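Local coordinates for Non-sulfated chondroitin lyase E66 (Autographa californica nucleopolyhedrovirus, PDB 3VSN), which cleaves non-sulfated chondroitin as a lyase of the viral envelope and is essential for oral infection, perhaps by digesting the chondroitin sulfate barrier of the host midgut's peritrophic matrix, at residues Q29-F34 and Y199-M204; R36-N41 and F148-I153. All coordinates share one frame; numbering follows the deposited sequence.

Contact 1 of 2, residues Q29-F34 and Y199-M204. Unlike the reference sequence in segment 199-204: Met204 (reference Ile).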
loop_
_atom_site.group_PDB
_atom_site.type_symbol
_atom_site.label_atom_id
_atom_site.label_comp_id
_atom_site.label_asym_id
_atom_site.label_seq_id
_atom_site.Cartn_x
_atom_site.Cartn_y
_atom_site.Cartn_z
ATOM N N GLN A 29 -21.882 -24.091 23.881
ATOM C CA GLN A 29 -20.430 -23.956 23.948
ATOM C C GLN A 29 -19.900 -23.037 22.853
ATOM O O GLN A 29 -19.091 -22.151 23.120
ATOM C CB GLN A 29 -19.775 -25.335 23.812
ATOM C CG GLN A 29 -19.964 -26.248 25.012
ATOM C CD GLN A 29 -18.933 -26.000 26.091
ATOM O OE1 GLN A 29 -18.986 -24.993 26.801
ATOM N NE2 GLN A 29 -17.985 -26.922 26.222
ATOM N N GLU A 30 -20.368 -23.269 21.628
ATOM C CA GLU A 30 -19.958 -22.514 20.447
ATOM C C GLU A 30 -20.141 -21.006 20.641
ATOM O O GLU A 30 -19.222 -20.225 20.381
ATOM C CB GLU A 30 -20.755 -22.996 19.234
ATOM C CG GLU A 30 -20.033 -22.885 17.905
ATOM C CD GLU A 30 -20.707 -23.701 16.821
ATOM O OE1 GLU A 30 -21.816 -23.328 16.389
ATOM O OE2 GLU A 30 -20.124 -24.718 16.396
ATOM N N LEU A 31 -21.323 -20.613 21.117
ATOM C CA LEU A 31 -21.647 -19.207 21.353
ATOM C C LEU A 31 -20.751 -18.585 22.421
ATOM O O LEU A 31 -20.191 -17.507 22.213
ATOM C CB LEU A 31 -23.127 -19.041 21.730
ATOM C CG LEU A 31 -23.639 -17.634 22.069
ATOM C CD1 LEU A 31 -23.485 -16.687 20.886
ATOM C CD2 LEU A 31 -25.093 -17.688 22.520
ATOM N N GLN A 32 -20.616 -19.267 23.557
ATOM C CA GLN A 32 -19.794 -18.763 24.656
ATOM C C GLN A 32 -18.313 -18.662 24.269
ATOM O O GLN A 32 -17.642 -17.696 24.636
ATOM C CB GLN A 32 -19.999 -19.601 25.919
ATOM C CG GLN A 32 -21.379 -19.407 26.533
ATOM C CD GLN A 32 -21.674 -20.343 27.690
ATOM O OE1 GLN A 32 -20.981 -21.341 27.900
ATOM N NE2 GLN A 32 -22.717 -20.025 28.446
ATOM N N ASN A 33 -17.824 -19.645 23.516
ATOM C CA ASN A 33 -16.453 -19.622 23.005
ATOM C C ASN A 33 -16.208 -18.476 22.019
ATOM O O ASN A 33 -15.153 -17.839 22.060
ATOM C CB ASN A 33 -16.086 -20.960 22.354
ATOM C CG ASN A 33 -16.003 -22.107 23.354
ATOM O OD1 ASN A 33 -15.863 -21.901 24.562
ATOM N ND2 ASN A 33 -16.086 -23.329 22.843
ATOM N N PHE A 34 -17.173 -18.217 21.136
ATOM C CA PHE A 34 -17.049 -17.101 20.195
ATOM C C PHE A 34 -17.044 -15.761 20.917
ATOM O O PHE A 34 -16.225 -14.893 20.612
ATOM C CB PHE A 34 -18.142 -17.103 19.120
ATOM C CG PHE A 34 -18.115 -15.874 18.248
ATOM C CD1 PHE A 34 -17.083 -15.683 17.329
ATOM C CD2 PHE A 34 -19.087 -14.884 18.376
ATOM C CE1 PHE A 34 -17.031 -14.546 16.542
ATOM C CE2 PHE A 34 -19.044 -13.744 17.585
ATOM C CZ PHE A 34 -18.012 -13.577 16.667
ATOM N N TYR A 199 -24.240 -10.793 11.038
ATOM C CA TYR A 199 -25.298 -11.736 10.665
ATOM C C TYR A 199 -25.048 -13.123 11.257
ATOM O O TYR A 199 -25.950 -13.705 11.869
ATOM C CB TYR A 199 -25.513 -11.844 9.149
ATOM C CG TYR A 199 -26.507 -12.941 8.808
ATOM C CD1 TYR A 199 -27.880 -12.729 8.945
ATOM C CD2 TYR A 199 -26.072 -14.202 8.397
ATOM C CE1 TYR A 199 -28.791 -13.736 8.662
ATOM C CE2 TYR A 199 -26.976 -15.214 8.106
ATOM C CZ TYR A 199 -28.333 -14.971 8.239
ATOM O OH TYR A 199 -29.234 -15.966 7.955
ATOM N N THR A 200 -23.839 -13.650 11.063
ATOM C CA THR A 200 -23.476 -14.957 11.612
ATOM C C THR A 200 -23.686 -14.997 13.127
ATOM O O THR A 200 -24.251 -15.962 13.654
ATOM C CB THR A 200 -22.024 -15.342 11.263
ATOM O OG1 THR A 200 -21.896 -15.461 9.845
ATOM C CG2 THR A 200 -21.639 -16.674 11.900
ATOM N N TYR A 201 -23.243 -13.946 13.816
ATOM C CA TYR A 201 -23.453 -13.837 15.254
ATOM C C TYR A 201 -24.943 -13.833 15.626
ATOM O O TYR A 201 -25.340 -14.497 16.587
ATOM C CB TYR A 201 -22.737 -12.613 15.839
ATOM C CG TYR A 201 -22.945 -12.462 17.334
ATOM C CD1 TYR A 201 -22.516 -13.451 18.223
ATOM C CD2 TYR A 201 -23.584 -11.338 17.856
ATOM C CE1 TYR A 201 -22.716 -13.318 19.591
ATOM C CE2 TYR A 201 -23.786 -11.197 19.219
ATOM C CZ TYR A 201 -23.358 -12.187 20.078
ATOM O OH TYR A 201 -23.559 -12.030 21.427
ATOM N N SER A 202 -25.761 -13.111 14.861
ATOM C CA SER A 202 -27.207 -13.079 15.119
ATOM C C SER A 202 -27.833 -14.470 14.999
ATOM O O SER A 202 -28.717 -14.824 15.780
ATOM C CB SER A 202 -27.931 -12.062 14.225
ATOM O OG SER A 202 -28.026 -12.503 12.881
ATOM N N GLN A 203 -27.358 -15.257 14.034
ATOM C CA GLN A 203 -27.810 -16.642 13.873
ATOM C C GLN A 203 -27.360 -17.549 15.020
ATOM O O GLN A 203 -28.098 -18.447 15.438
ATOM C CB GLN A 203 -27.368 -17.210 12.524
ATOM C CG GLN A 203 -28.165 -16.700 11.332
ATOM C CD GLN A 203 -29.575 -17.264 11.273
ATOM O OE1 GLN A 203 -30.488 -16.767 11.935
ATOM N NE2 GLN A 203 -29.761 -18.299 10.463
ATOM N N MET A 204 -26.156 -17.309 15.535
ATOM C CA MET A 204 -25.661 -18.043 16.698
ATOM C C MET A 204 -26.509 -17.741 17.936
ATOM O O MET A 204 -26.796 -18.639 18.732
ATOM C CB MET A 204 -24.193 -17.717 16.963
ATOM C CG MET A 204 -23.251 -18.177 15.863
ATOM S SD MET A 204 -21.564 -17.620 16.157
ATOM C CE MET A 204 -21.035 -18.811 17.384
#
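Phe34 and Tyr201 bring their rings together obliquely, with centroids 5.8 Å apart and planes at 41°. Their closest atoms are Phe34 CE2 and Tyr201 CD1, 3.5 Å apart, and the tyrosine carbon lies at the edge of the phenylalanine ring, near its plane. In both residues CG stands anti to the backbone N, which turns the two rings toward each other between the helices.

Sulfur and methyl contacts come from Met204, a residue that differs from the reference isoleucine. Its SD lies 4.7 Å from the centroid of the Phe34 ring, an oblique Met-aromatic contact. A bend at chi3 (79°) carries CE back against the other helix, where it rests 3.8 Å from Phe34 CB and equally near the backbone carbonyl O of Glu30.

Segments 29-34 and 199-204 belong to two helices of the alpha/alpha toroid, the N-terminal helical domain of polysaccharide lyase family 8, and run closer to antiparallel than to perpendicular, their directions 138° apart.

Leu31 adds an apolar contact: its CD1 touches Tyr201 CE1 at 3.7 Å, the two side chains crossing at about a right angle, and also reaches Met204 CB.

Polar ends find partners beyond the two segments: Tyr201 OH is hydrogen-bonded to Glu35 OE2, which ties the ring to helix 29-48 a second time, and Glu30 OE1 is hydrogen-bonded to the backbone N of Leu210. Met149 of helix 138-154 packs against both rings.

Contact 2 of 2, residues R36-N41 and F148-I153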
loop_
_atom_site.group_PDB
_atom_site.type_symbol
_atom_site.label_atom_id
_atom_site.label_comp_id
_atom_site.label_asym_id
_atom_site.label_seq_id
_atom_site.Cartn_x
_atom_site.Cartn_y
_atom_site.Cartn_z
ATOM N N ARG A 36 -16.157 -15.182 23.962
ATOM C CA ARG A 36 -14.874 -15.102 24.663
ATOM C C ARG A 36 -13.745 -14.665 23.721
ATOM O O ARG A 36 -12.956 -13.774 24.050
ATOM C CB ARG A 36 -14.530 -16.450 25.314
ATOM C CG ARG A 36 -13.301 -16.413 26.213
ATOM C CD ARG A 36 -13.142 -17.697 27.021
ATOM N NE ARG A 36 -14.222 -17.868 27.994
ATOM C CZ ARG A 36 -15.198 -18.768 27.888
ATOM N NH1 ARG A 36 -15.239 -19.606 26.857
ATOM N NH2 ARG A 36 -16.135 -18.830 28.823
ATOM N N TRP A 37 -13.685 -15.303 22.554
ATOM C CA TRP A 37 -12.692 -14.978 21.533
ATOM C C TRP A 37 -12.840 -13.549 21.068
ATOM O O TRP A 37 -11.842 -12.841 20.901
ATOM C CB TRP A 37 -12.793 -15.971 20.381
ATOM C CG TRP A 37 -11.946 -15.643 19.174
ATOM C CD1 TRP A 37 -10.645 -16.066 18.902
ATOM C CD2 TRP A 37 -12.331 -14.822 18.019
ATOM N NE1 TRP A 37 -10.212 -15.567 17.696
ATOM C CE2 TRP A 37 -11.172 -14.813 17.116
ATOM C CE3 TRP A 37 -13.474 -14.114 17.658
ATOM C CZ2 TRP A 37 -11.183 -14.120 15.915
ATOM C CZ3 TRP A 37 -13.472 -13.419 16.441
ATOM C CH2 TRP A 37 -12.353 -13.425 15.591
ATOM N N PHE A 38 -14.085 -13.108 20.887
ATOM C CA PHE A 38 -14.390 -11.739 20.454
ATOM C C PHE A 38 -13.839 -10.710 21.442
ATOM O O PHE A 38 -13.166 -9.754 21.045
ATOM C CB PHE A 38 -15.907 -11.562 20.269
ATOM C CG PHE A 38 -16.313 -10.212 19.737
ATOM C CD1 PHE A 38 -16.414 -9.111 20.585
ATOM C CD2 PHE A 38 -16.622 -10.045 18.389
ATOM C CE1 PHE A 38 -16.798 -7.869 20.099
ATOM C CE2 PHE A 38 -17.003 -8.804 17.897
ATOM C CZ PHE A 38 -17.092 -7.716 18.753
ATOM N N LYS A 39 -14.125 -10.916 22.726
ATOM C CA LYS A 39 -13.657 -10.022 23.782
ATOM C C LYS A 39 -12.140 -10.059 23.945
ATOM O O LYS A 39 -11.518 -9.021 24.175
ATOM C CB LYS A 39 -14.343 -10.354 25.105
ATOM C CG LYS A 39 -15.835 -10.037 25.109
ATOM C CD LYS A 39 -16.545 -10.731 26.260
ATOM C CE LYS A 39 -16.199 -10.098 27.595
ATOM N NZ LYS A 39 -16.724 -10.928 28.717
ATOM N N ASN A 40 -11.558 -11.251 23.823
ATOM C CA ASN A 40 -10.102 -11.419 23.883
ATOM C C ASN A 40 -9.373 -10.643 22.788
ATOM O O ASN A 40 -8.288 -10.104 23.014
ATOM C CB ASN A 40 -9.718 -12.899 23.797
ATOM C CG ASN A 40 -9.937 -13.648 25.103
ATOM O OD1 ASN A 40 -10.203 -13.050 26.141
ATOM N ND2 ASN A 40 -9.821 -14.967 25.050
ATOM N N ASN A 41 -9.988 -10.571 21.613
ATOM C CA ASN A 41 -9.329 -10.030 20.432
ATOM C C ASN A 41 -9.853 -8.671 19.970
ATOM O O ASN A 41 -9.391 -8.149 18.949
ATOM C CB ASN A 41 -9.408 -11.045 19.286
ATOM C CG ASN A 41 -8.625 -12.314 19.576
ATOM O OD1 ASN A 41 -9.200 -13.377 19.818
ATOM N ND2 ASN A 41 -7.309 -12.207 19.560
ATOM N N PHE A 148 -24.913 -3.424 17.248
ATOM C CA PHE A 148 -25.643 -4.484 17.941
ATOM C C PHE A 148 -24.691 -5.568 18.434
ATOM O O PHE A 148 -24.740 -5.965 19.602
ATOM C CB PHE A 148 -26.708 -5.098 17.027
ATOM C CG PHE A 148 -27.975 -4.290 16.935
ATOM C CD1 PHE A 148 -29.051 -4.563 17.778
ATOM C CD2 PHE A 148 -28.103 -3.268 16.000
ATOM C CE1 PHE A 148 -30.222 -3.826 17.696
ATOM C CE2 PHE A 148 -29.273 -2.526 15.912
ATOM C CZ PHE A 148 -30.337 -2.808 16.761
ATOM N N MET A 149 -23.812 -6.022 17.540
ATOM C CA MET A 149 -22.863 -7.079 17.857
ATOM C C MET A 149 -21.877 -6.676 18.959
ATOM O O MET A 149 -21.706 -7.407 19.934
ATOM C CB MET A 149 -22.117 -7.520 16.594
ATOM C CG MET A 149 -21.142 -8.659 16.830
ATOM S SD MET A 149 -20.351 -9.182 15.304
ATOM C CE MET A 149 -19.413 -10.583 15.891
ATOM N N ASN A 150 -21.242 -5.513 18.803
ATOM C CA ASN A 150 -20.253 -5.037 19.774
ATOM C C ASN A 150 -20.839 -4.828 21.174
ATOM O O ASN A 150 -20.252 -5.269 22.164
ATOM C CB ASN A 150 -19.560 -3.762 19.284
ATOM C CG ASN A 150 -18.480 -4.042 18.251
ATOM O OD1 ASN A 150 -18.764 -4.225 17.066
ATOM N ND2 ASN A 150 -17.230 -4.071 18.698
ATOM N N ILE A 151 -21.999 -4.172 21.247
ATOM C CA ILE A 151 -22.657 -3.906 22.530
ATOM C C ILE A 151 -23.063 -5.210 23.225
ATOM O O ILE A 151 -22.724 -5.425 24.391
ATOM C CB ILE A 151 -23.856 -2.930 22.384
ATOM C CG1 ILE A 151 -23.347 -1.537 21.996
ATOM C CG2 ILE A 151 -24.647 -2.844 23.686
ATOM C CD1 ILE A 151 -24.422 -0.487 21.781
ATOM N N THR A 152 -23.755 -6.085 22.496
ATOM C CA THR A 152 -24.208 -7.368 23.038
ATOM C C THR A 152 -23.055 -8.208 23.616
ATOM O O THR A 152 -23.157 -8.721 24.734
ATOM C CB THR A 152 -24.998 -8.183 21.990
ATOM O OG1 THR A 152 -26.133 -7.423 21.552
ATOM C CG2 THR A 152 -25.481 -9.509 22.572
ATOM N N ILE A 153 -21.962 -8.331 22.867
ATOM C CA ILE A 153 -20.846 -9.169 23.313
ATOM C C ILE A 153 -20.071 -8.566 24.488
ATOM O O ILE A 153 -19.849 -9.252 25.489
ATOM C CB ILE A 153 -19.908 -9.583 22.156
ATOM C CG1 ILE A 153 -20.699 -10.342 21.088
ATOM C CG2 ILE A 153 -18.760 -10.446 22.680
ATOM C CD1 ILE A 153 -19.925 -10.664 19.825
#
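Within the alpha/alpha toroid of the lyase, helix 29-48 crosses helix 138-154 almost perpendicularly here, the segments 36-41 and 148-153 lying at 98° with their axes 10.7 Å apart. Phe38 carries most of the contact on the 36-41 side. With CG anti to the backbone N, its ring projects among Met149, Asn150 and Ile153, which meet it from different directions.

Ile153 takes one face: its CD1 sits 3.7 Å from the ring centroid and 15° off the normal, a CH-pi contact displaced toward the rim. The other branch of the same side chain, CG2, presses on Phe38 CD1 at 3.4 Å. Met149, extended beyond CG, delivers its CE obliquely to Phe38 CE2 at 3.6 Å, while its SD stays 5.4 Å from the ring centroid in a looser Met-aromatic contact. Asn150 stands at the ring edge beside CZ, its amide plane turned 70° from the ring.

Lys39 runs along the border of this cluster. Its CG lies 3.8 Å from Ile153 CG2, and a bend at chi3 takes the chain onward past Ile153 O to Asn156, whose OD1 is hydrogen-bonded to NZ.

Between the two segments, then, cohesion rests on the shape fit and dispersion of a phenyl ring packed against methyl groups, with an amide at its edge, while the lysine lends its methylenes and takes its ammonium group to Asn156.

Both contacts use helix 29-48, successive parts of which meet helix 189-205 in contact 1 and helix 138-154 in contact 2. Their centres are 10 Å apart and they adjoin, Phe34 CZ lying 3.4 Å from Met149 CE and Tyr201 OH 3.3 Å from Ile153 CG1. Both are mainly buried, although Leu31 and Glu30 in contact 1 and Lys39 in contact 2 are partly exposed. Each sets a methionine beside a phenylalanine; contact 1 adds a tyrosine ring between segments nearer antiparallel, whereas contact 2 lays an isoleucine over the ring face where helices cross nearly perpendicularly. Both lie away from the catalytic residues.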